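Local coordinates for glutathione s-transferase I (Zea mays, PDB 1AXD), which probably conjugates glutathione to electrophilic compounds, herbicides among them, and so helps the maize plant to detoxify them, at residues N134-K137 and L138-L142; S11-L14 and T15-A18; E85-L88 and E89-A92. All coordinates share one frame; numbering follows the deposited sequence.

Contact 1. Residues N134-K137 and L138-L142; sequences NLEK and LKKVL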
ATOM      1  N   ASN A 134     -10.811 -15.426  -9.400  1.00 38.03           N
ATOM      2  CA  ASN A 134     -10.691 -14.227  -8.595  1.00 34.67           C
ATOM      3  C   ASN A 134     -11.900 -14.025  -7.755  1.00 33.40           C
ATOM      4  O   ASN A 134     -11.796 -13.423  -6.699  1.00 32.69           O
ATOM      5  CB  ASN A 134     -10.405 -13.018  -9.467  1.00 34.89           C
ATOM      6  CG  ASN A 134      -8.952 -12.928  -9.840  1.00 34.72           C
ATOM      7  OD1 ASN A 134      -8.588 -13.069 -10.991  1.00 38.57           O
ATOM      8  ND2 ASN A 134      -8.106 -12.722  -8.846  1.00 34.49           N
ATOM      9  N   LEU A 135     -13.045 -14.538  -8.192  1.00 34.09           N
ATOM     10  CA  LEU A 135     -14.271 -14.422  -7.409  1.00 35.44           C
ATOM     11  C   LEU A 135     -14.123 -15.250  -6.184  1.00 35.01           C
ATOM     12  O   LEU A 135     -14.738 -14.945  -5.179  1.00 36.73           O
ATOM     13  CB  LEU A 135     -15.504 -14.863  -8.205  1.00 33.57           C
ATOM     14  CG  LEU A 135     -16.263 -13.771  -8.971  1.00 35.83           C
ATOM     15  CD1 LEU A 135     -17.359 -14.420  -9.825  1.00 37.40           C
ATOM     16  CD2 LEU A 135     -16.884 -12.738  -8.003  1.00 34.79           C
ATOM     17  N   GLU A 136     -13.312 -16.298  -6.247  1.00 35.78           N
ATOM     18  CA  GLU A 136     -13.100 -17.126  -5.072  1.00 38.03           C
ATOM     19  C   GLU A 136     -12.214 -16.388  -4.136  1.00 35.78           C
ATOM     20  O   GLU A 136     -12.531 -16.278  -2.969  1.00 37.57           O
ATOM     21  CB  GLU A 136     -12.496 -18.476  -5.447  1.00 40.06           C
ATOM     22  CG  GLU A 136     -13.457 -19.350  -6.225  1.00 53.06           C
ATOM     23  CD  GLU A 136     -13.433 -20.801  -5.779  1.00 61.25           C
ATOM     24  OE1 GLU A 136     -13.476 -21.054  -4.553  1.00 67.92           O
ATOM     25  OE2 GLU A 136     -13.389 -21.690  -6.660  1.00 65.05           O
ATOM     26  N   LYS A 137     -11.139 -15.815  -4.653  1.00 34.57           N
ATOM     27  CA  LYS A 137     -10.219 -15.061  -3.820  1.00 33.22           C
ATOM     28  C   LYS A 137     -10.964 -13.970  -3.083  1.00 27.49           C
ATOM     29  O   LYS A 137     -10.872 -13.891  -1.871  1.00 27.07           O
ATOM     30  CB  LYS A 137      -9.082 -14.498  -4.687  1.00 35.57           C
ATOM     31  CG  LYS A 137      -8.298 -15.602  -5.397  1.00 41.84           C
ATOM     32  CD  LYS A 137      -7.203 -15.072  -6.321  1.00 52.47           C
ATOM     33  CE  LYS A 137      -6.504 -16.216  -7.074  1.00 52.63           C
ATOM     34  NZ  LYS A 137      -5.628 -15.732  -8.188  1.00 57.26           N
ATOM     35  N   LEU A 138     -11.750 -13.187  -3.806  1.00 26.17           N
ATOM     36  CA  LEU A 138     -12.532 -12.100  -3.225  1.00 29.87           C
ATOM     37  C   LEU A 138     -13.512 -12.619  -2.196  1.00 32.02           C
ATOM     38  O   LEU A 138     -13.705 -11.983  -1.167  1.00 34.25           O
ATOM     39  CB  LEU A 138     -13.302 -11.383  -4.337  1.00 28.24           C
ATOM     40  CG  LEU A 138     -14.204 -10.215  -3.969  1.00 24.56           C
ATOM     41  CD1 LEU A 138     -13.364  -9.101  -3.308  1.00 25.24           C
ATOM     42  CD2 LEU A 138     -14.893  -9.699  -5.249  1.00 27.43           C
ATOM     43  N   LYS A 139     -14.104 -13.775  -2.478  1.00 31.44           N
ATOM     44  CA  LYS A 139     -15.076 -14.406  -1.604  1.00 27.03           C
ATOM     45  C   LYS A 139     -14.534 -14.588  -0.246  1.00 24.56           C
ATOM     46  O   LYS A 139     -15.223 -14.301   0.713  1.00 27.90           O
ATOM     47  CB  LYS A 139     -15.456 -15.759  -2.186  1.00 31.83           C
ATOM     48  CG  LYS A 139     -16.739 -16.334  -1.659  1.00 37.18           C
ATOM     49  CD  LYS A 139     -17.049 -17.652  -2.348  1.00 40.02           C
ATOM     50  CE  LYS A 139     -16.999 -17.507  -3.862  1.00 40.67           C
ATOM     51  NZ  LYS A 139     -17.808 -16.358  -4.356  1.00 46.24           N
ATOM     52  N   LYS A 140     -13.292 -15.038  -0.145  1.00 21.87           N
ATOM     53  CA  LYS A 140     -12.680 -15.249   1.151  1.00 26.18           C
ATOM     54  C   LYS A 140     -12.454 -13.929   1.864  1.00 29.57           C
ATOM     55  O   LYS A 140     -12.511 -13.892   3.085  1.00 32.32           O
ATOM     56  CB  LYS A 140     -11.370 -16.013   0.994  1.00 31.72           C
ATOM     57  CG  LYS A 140     -11.415 -17.115  -0.070  1.00 45.99           C
ATOM     58  CD  LYS A 140     -12.694 -17.963   0.014  1.00 58.64           C
ATOM     59  CE  LYS A 140     -12.889 -18.833  -1.244  1.00 65.47           C
ATOM     60  NZ  LYS A 140     -14.228 -19.519  -1.306  1.00 66.21           N
ATOM     61  N   VAL A 141     -12.221 -12.855   1.112  1.00 25.90           N
ATOM     62  CA  VAL A 141     -12.010 -11.537   1.702  1.00 20.09           C
ATOM     63  C   VAL A 141     -13.306 -11.005   2.237  1.00 21.53           C
ATOM     64  O   VAL A 141     -13.314 -10.404   3.305  1.00 24.85           O
ATOM     65  CB  VAL A 141     -11.474 -10.512   0.671  1.00 19.43           C
ATOM     66  CG1 VAL A 141     -11.366  -9.120   1.321  1.00 11.78           C
ATOM     67  CG2 VAL A 141     -10.111 -10.956   0.110  1.00 15.50           C
ATOM     68  N   LEU A 142     -14.391 -11.172   1.488  1.00 22.43           N
ATOM     69  CA  LEU A 142     -15.694 -10.682   1.927  1.00 21.49           C
ATOM     70  C   LEU A 142     -16.167 -11.377   3.184  1.00 19.45           C
ATOM     71  O   LEU A 142     -16.841 -10.752   3.974  1.00 23.48           O
ATOM     72  CB  LEU A 142     -16.729 -10.771   0.799  1.00 22.05           C
ATOM     73  CG  LEU A 142     -16.524  -9.834  -0.401  1.00 21.91           C
ATOM     74  CD1 LEU A 142     -17.549 -10.155  -1.499  1.00 18.04           C
ATOM     75  CD2 LEU A 142     -16.642  -8.356   0.028  1.00 17.07           C
TER
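Leu138 N donates to Asn134 O over 2.9 Å in an almost straight bond, with an N-H...O angle of 172°. One residue on, Leu135 O takes Lys139 N at 3.0 Å. The bent chain of Lys139 curls back over the same carbonyl, and its NZ adds a weak bond to Leu135 O. Glu136 and Lys140, four residues apart, lie side by side and point the same way; OE1 of Glu136 and NZ of Lys140 form a long salt bridge at 3.7 Å. A bend at chi2 (-45°) swings the Lys140 methylenes across the Glu136 carbonyl, with CE 3.1 Å from Glu136 O. This i to i+4 pair sits on an exposed side of helix 128-151, in the all-helical C-terminal domain of the glutathione transferase fold. Lys137 turns its extended chain backward to a salt bridge with Glu133. On the buried side, CB of Leu138 lies 3.5 Å from Asn134 O, and the side chains of Asn134, Leu138 and Val141 pack on helix 88-122, Leu138 meeting Ala108.

Contact 2. Residues S11-L14 and T15-A18; sequences SWNL and TRCA
The guanidinium of Arg16 has Trp12 O over the centre of one face, 4.2 Å above its plane, while the amide of Asn13 lies at its edge with the two planes 67° apart. Arg16 also reaches the rim of the Trp12 indole: NH2 comes near the ring plane, 4.2 Å from CD1, and the planes are turned 68° against each other, so this is an edge approach and not a stack. These groups sit where the loop after strand 3-6 enters helix 14-24, the first helix of the thioredoxin-like N-terminal domain, and Ser11 caps that entry. Its OG accepts from Asn13 N at 3.1 Å and weakly from Leu14 N, and it is also hydrogen-bonded to a modified side chain of the bound peptide; this is consistent with the arrangement in phi-class and related plant transferases, where a serine lies beside the glutathione sulfur. Ser11 O is gripped twice by Thr15. Thr15 N donates to Ser11 O over 3.3 Å, and the hydroxyl joins it because chi1 (53°) tucks OG1 between the backbone N and the carbonyl carbon, where it also meets Trp12 CA at 3.2 Å. The whole turn is buried: the Trp12 side chain packs on helices 88-122 and 168-174 of the other domain, and Trp12 O is hydrogen-bonded to Ser169 OG. Arg16 reaches further, with weak bonds from NE to Asn166 O and from NH1 to Ser67 OG. In the first turn, Leu14 O takes Ala18 N at 3.0 Å, while CB of Cys17 lies 3.3 Å from the same oxygen.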
ATOM      1  N   SER A  11     -10.511   6.594 -14.572  1.00 37.89           N
ATOM      2  CA  SER A  11      -9.625   5.736 -13.800  1.00 32.01           C
ATOM      3  C   SER A  11     -10.102   5.619 -12.398  1.00 30.86           C
ATOM      4  O   SER A  11     -10.349   6.642 -11.769  1.00 33.25           O
ATOM      5  CB  SER A  11      -8.216   6.305 -13.826  1.00 27.19           C
ATOM      6  OG  SER A  11      -7.470   5.837 -12.720  1.00 31.94           O
ATOM      7  N   TRP A  12     -10.239   4.401 -11.885  1.00 27.35           N
ATOM      8  CA  TRP A  12     -10.694   4.263 -10.512  1.00 27.25           C
ATOM      9  C   TRP A  12      -9.641   4.638  -9.487  1.00 27.30           C
ATOM     10  O   TRP A  12      -9.940   4.678  -8.306  1.00 32.11           O
ATOM     11  CB  TRP A  12     -11.346   2.896 -10.234  1.00 29.44           C
ATOM     12  CG  TRP A  12     -10.540   1.697 -10.541  1.00 33.03           C
ATOM     13  CD1 TRP A  12      -9.463   1.231  -9.844  1.00 35.80           C
ATOM     14  CD2 TRP A  12     -10.758   0.774 -11.612  1.00 34.21           C
ATOM     15  NE1 TRP A  12      -8.996   0.073 -10.418  1.00 38.23           N
ATOM     16  CE2 TRP A  12      -9.772  -0.232 -11.506  1.00 33.87           C
ATOM     17  CE3 TRP A  12     -11.693   0.697 -12.652  1.00 39.29           C
ATOM     18  CZ2 TRP A  12      -9.691  -1.306 -12.405  1.00 32.25           C
ATOM     19  CZ3 TRP A  12     -11.611  -0.378 -13.549  1.00 39.44           C
ATOM     20  CH2 TRP A  12     -10.616  -1.360 -13.415  1.00 32.20           C
ATOM     21  N   ASN A  13      -8.441   4.989  -9.937  1.00 27.01           N
ATOM     22  CA  ASN A  13      -7.393   5.409  -9.018  1.00 21.90           C
ATOM     23  C   ASN A  13      -7.512   6.867  -8.761  1.00 19.85           C
ATOM     24  O   ASN A  13      -7.250   7.309  -7.659  1.00 23.35           O
ATOM     25  CB  ASN A  13      -6.009   5.051  -9.551  1.00 23.13           C
ATOM     26  CG  ASN A  13      -5.714   3.570  -9.429  1.00 25.46           C
ATOM     27  OD1 ASN A  13      -5.615   2.875 -10.416  1.00 32.49           O
ATOM     28  ND2 ASN A  13      -5.624   3.079  -8.205  1.00 23.27           N
ATOM     29  N   LEU A  14      -7.973   7.615  -9.749  1.00 20.35           N
ATOM     30  CA  LEU A  14      -8.151   9.051  -9.598  1.00 22.13           C
ATOM     31  C   LEU A  14      -9.408   9.314  -8.867  1.00 24.28           C
ATOM     32  O   LEU A  14      -9.504  10.327  -8.177  1.00 28.77           O
ATOM     33  CB  LEU A  14      -8.224   9.722 -10.958  1.00 22.92           C
ATOM     34  CG  LEU A  14      -7.438   8.990 -12.023  1.00 29.07           C
ATOM     35  CD1 LEU A  14      -7.566   9.724 -13.311  1.00 41.65           C
ATOM     36  CD2 LEU A  14      -5.987   8.892 -11.652  1.00 35.31           C
ATOM     37  N   THR A  15     -10.402   8.444  -9.035  1.00 24.42           N
ATOM     38  CA  THR A  15     -11.659   8.634  -8.338  1.00 22.28           C
ATOM     39  C   THR A  15     -11.523   8.231  -6.896  1.00 17.76           C
ATOM     40  O   THR A  15     -12.342   8.614  -6.093  1.00 21.69           O
ATOM     41  CB  THR A  15     -12.849   7.971  -9.073  1.00 22.43           C
ATOM     42  OG1 THR A  15     -12.570   6.591  -9.337  1.00 34.00           O
ATOM     43  CG2 THR A  15     -13.076   8.681 -10.413  1.00 22.72           C
ATOM     44  N   ARG A  16     -10.463   7.515  -6.549  1.00 17.95           N
ATOM     45  CA  ARG A  16     -10.235   7.166  -5.148  1.00 20.25           C
ATOM     46  C   ARG A  16      -9.862   8.497  -4.483  1.00 21.34           C
ATOM     47  O   ARG A  16     -10.346   8.791  -3.407  1.00 22.09           O
ATOM     48  CB  ARG A  16      -9.092   6.142  -5.016  1.00 15.98           C
ATOM     49  CG  ARG A  16      -8.881   5.629  -3.595  1.00 19.79           C
ATOM     50  CD  ARG A  16      -7.909   4.464  -3.512  1.00 16.76           C
ATOM     51  NE  ARG A  16      -8.336   3.289  -4.276  1.00 22.36           N
ATOM     52  CZ  ARG A  16      -7.655   2.777  -5.300  1.00 23.28           C
ATOM     53  NH1 ARG A  16      -6.520   3.332  -5.691  1.00 26.02           N
ATOM     54  NH2 ARG A  16      -8.093   1.697  -5.924  1.00 26.73           N
ATOM     55  N   CYS A  17      -9.066   9.310  -5.177  1.00 23.05           N
ATOM     56  CA  CYS A  17      -8.639  10.619  -4.702  1.00 20.24           C
ATOM     57  C   CYS A  17      -9.803  11.554  -4.667  1.00 22.41           C
ATOM     58  O   CYS A  17      -9.908  12.330  -3.730  1.00 27.52           O
ATOM     59  CB  CYS A  17      -7.583  11.208  -5.638  1.00 17.36           C
ATOM     60  SG  CYS A  17      -6.127  10.204  -5.854  1.00 24.35           S
ATOM     61  N   ALA A  18     -10.648  11.527  -5.701  1.00 20.10           N
ATOM     62  CA  ALA A  18     -11.818  12.403  -5.761  1.00 16.14           C
ATOM     63  C   ALA A  18     -12.740  12.134  -4.632  1.00 19.26           C
ATOM     64  O   ALA A  18     -13.327  13.065  -4.119  1.00 27.77           O
ATOM     65  CB  ALA A  18     -12.531  12.266  -7.115  1.00 18.45           C
TER

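Contact 3. Residues E85-L88 and E89-A92; sequences EGNL and EEAA
Asn87 meets Glu90 twice, through its amide oxygen and along its flank. Asn87 OD1 accepts from Glu90 N at 3.2 Å; the N-H...O angle of 170° is close to straight, although the donor stands 43° above the amide plane and not on a lone pair. This reach depends on chi1 of -167°, which sets CG anti to the backbone N and brings OD1 within bonding distance of Glu90 N. The Asn87 and Glu90 side chains cross at a slant, with CG of Asn87 3.6 Å from CG of Glu90. Glu90 OE1 also lies 3.5 Å from Asn87 CB, but its strong partner is Arg84, through a salt bridge. With an alanine here, Glu90 N would probably lose its side-chain acceptor and the Glu90 methylenes the amide they lie against. The backbone adds a second hold: Asn87 O takes Ala91 N at 2.9 Å, and the Ala91 methyl carbon CB lies 3.2 Å from that oxygen. Leu88 repeats the pattern through its backbone, Leu88 O accepting from Ala92 N at 3.0 Å. Its isobutyl group instead packs on Tyr73 of the second subunit, while Ala92 touches Leu64 of that subunit. With side chain and carbonyl both holding first-turn amides, Asn87 forms an asparagine N-cap, here opening the long helix 88-122 at the dimer interface.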
ATOM      1  N   GLU A  85      -6.129  10.915  13.626  1.00 48.23           N
ATOM      2  CA  GLU A  85      -4.809  11.320  14.091  1.00 53.54           C
ATOM      3  C   GLU A  85      -5.001  11.878  15.461  1.00 54.04           C
ATOM      4  O   GLU A  85      -5.924  12.653  15.667  1.00 56.22           O
ATOM      5  CB  GLU A  85      -4.205  12.397  13.173  1.00 58.07           C
ATOM      6  CG  GLU A  85      -3.837  11.932  11.756  1.00 64.80           C
ATOM      7  CD  GLU A  85      -2.689  10.920  11.704  1.00 67.96           C
ATOM      8  OE1 GLU A  85      -2.324  10.342  12.755  1.00 69.04           O
ATOM      9  OE2 GLU A  85      -2.151  10.699  10.594  1.00 69.45           O
ATOM     10  N   GLY A  86      -4.152  11.496  16.403  1.00 51.43           N
ATOM     11  CA  GLY A  86      -4.313  11.998  17.752  1.00 48.52           C
ATOM     12  C   GLY A  86      -4.537  10.805  18.646  1.00 47.83           C
ATOM     13  O   GLY A  86      -3.936  10.696  19.705  1.00 49.32           O
ATOM     14  N   ASN A  87      -5.406   9.901  18.205  1.00 46.09           N
ATOM     15  CA  ASN A  87      -5.667   8.690  18.961  1.00 43.22           C
ATOM     16  C   ASN A  87      -4.798   7.618  18.338  1.00 41.87           C
ATOM     17  O   ASN A  87      -4.953   7.322  17.163  1.00 42.96           O
ATOM     18  CB  ASN A  87      -7.148   8.310  18.910  1.00 44.34           C
ATOM     19  CG  ASN A  87      -7.514   7.243  19.943  1.00 50.67           C
ATOM     20  OD1 ASN A  87      -6.940   6.165  19.961  1.00 53.72           O
ATOM     21  ND2 ASN A  87      -8.473   7.557  20.814  1.00 52.07           N
ATOM     22  N   LEU A  88      -3.839   7.108  19.098  1.00 37.95           N
ATOM     23  CA  LEU A  88      -2.930   6.088  18.609  1.00 40.51           C
ATOM     24  C   LEU A  88      -3.628   4.807  18.183  1.00 42.27           C
ATOM     25  O   LEU A  88      -3.450   4.381  17.048  1.00 42.67           O
ATOM     26  CB  LEU A  88      -1.870   5.796  19.675  1.00 40.30           C
ATOM     27  CG  LEU A  88      -0.724   4.849  19.316  1.00 40.08           C
ATOM     28  CD1 LEU A  88       0.166   5.481  18.239  1.00 37.89           C
ATOM     29  CD2 LEU A  88       0.099   4.530  20.580  1.00 43.78           C
ATOM     30  N   GLU A  89      -4.417   4.213  19.077  1.00 44.37           N
ATOM     31  CA  GLU A  89      -5.139   2.963  18.800  1.00 43.02           C
ATOM     32  C   GLU A  89      -6.001   3.092  17.585  1.00 38.48           C
ATOM     33  O   GLU A  89      -5.971   2.220  16.733  1.00 38.50           O
ATOM     34  CB  GLU A  89      -6.037   2.586  19.982  1.00 50.63           C
ATOM     35  CG  GLU A  89      -5.338   2.459  21.335  1.00 62.65           C
ATOM     36  CD  GLU A  89      -4.814   1.060  21.608  1.00 68.49           C
ATOM     37  OE1 GLU A  89      -5.598   0.204  22.084  1.00 71.48           O
ATOM     38  OE2 GLU A  89      -3.615   0.823  21.356  1.00 71.81           O
ATOM     39  N   GLU A  90      -6.765   4.176  17.510  1.00 33.74           N
ATOM     40  CA  GLU A  90      -7.662   4.415  16.393  1.00 28.70           C
ATOM     41  C   GLU A  90      -6.952   4.626  15.118  1.00 25.91           C
ATOM     42  O   GLU A  90      -7.373   4.082  14.115  1.00 22.20           O
ATOM     43  CB  GLU A  90      -8.580   5.597  16.685  1.00 32.76           C
ATOM     44  CG  GLU A  90      -9.618   5.317  17.762  1.00 34.01           C
ATOM     45  CD  GLU A  90     -10.657   6.416  17.875  1.00 36.67           C
ATOM     46  OE1 GLU A  90     -10.320   7.592  17.622  1.00 36.78           O
ATOM     47  OE2 GLU A  90     -11.819   6.101  18.208  1.00 42.18           O
ATOM     48  N   ALA A  91      -5.885   5.416  15.130  1.00 24.51           N
ATOM     49  CA  ALA A  91      -5.124   5.662  13.911  1.00 25.93           C
ATOM     50  C   ALA A  91      -4.530   4.374  13.398  1.00 29.03           C
ATOM     51  O   ALA A  91      -4.503   4.167  12.193  1.00 36.17           O
ATOM     52  CB  ALA A  91      -4.043   6.733  14.155  1.00 27.08           C
ATOM     53  N   ALA A  92      -4.092   3.496  14.297  1.00 26.14           N
ATOM     54  CA  ALA A  92      -3.517   2.215  13.902  1.00 24.65           C
ATOM     55  C   ALA A  92      -4.498   1.382  13.109  1.00 25.59           C
ATOM     56  O   ALA A  92      -4.101   0.739  12.150  1.00 25.24           O
ATOM     57  CB  ALA A  92      -3.031   1.458  15.142  1.00 22.49           C
TER

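Along the chain the order is contact 2, contact 3, contact 1. Contact 2 starts helix 14-24 in the N-terminal, thioredoxin-like domain; contact 3 starts helix 88-122, and contact 1 lies within helix 128-151, the next helix in the chain. None touches another. The centres of contact 1 and contact 2 are about 23 Å apart. Those of contact 2 and contact 3 are about 25 Å apart, and those of contact 1 and contact 3 about 29 Å. Helix 88-122 nevertheless relates all three, since contact 3 caps it, contact 1 packs side chains against it, and Trp12 and Arg16 of contact 2 lean on it from the other domain. It thus spans from the subunit interface at 85-92 to the neighbourhood of the bound peptide at 11-14.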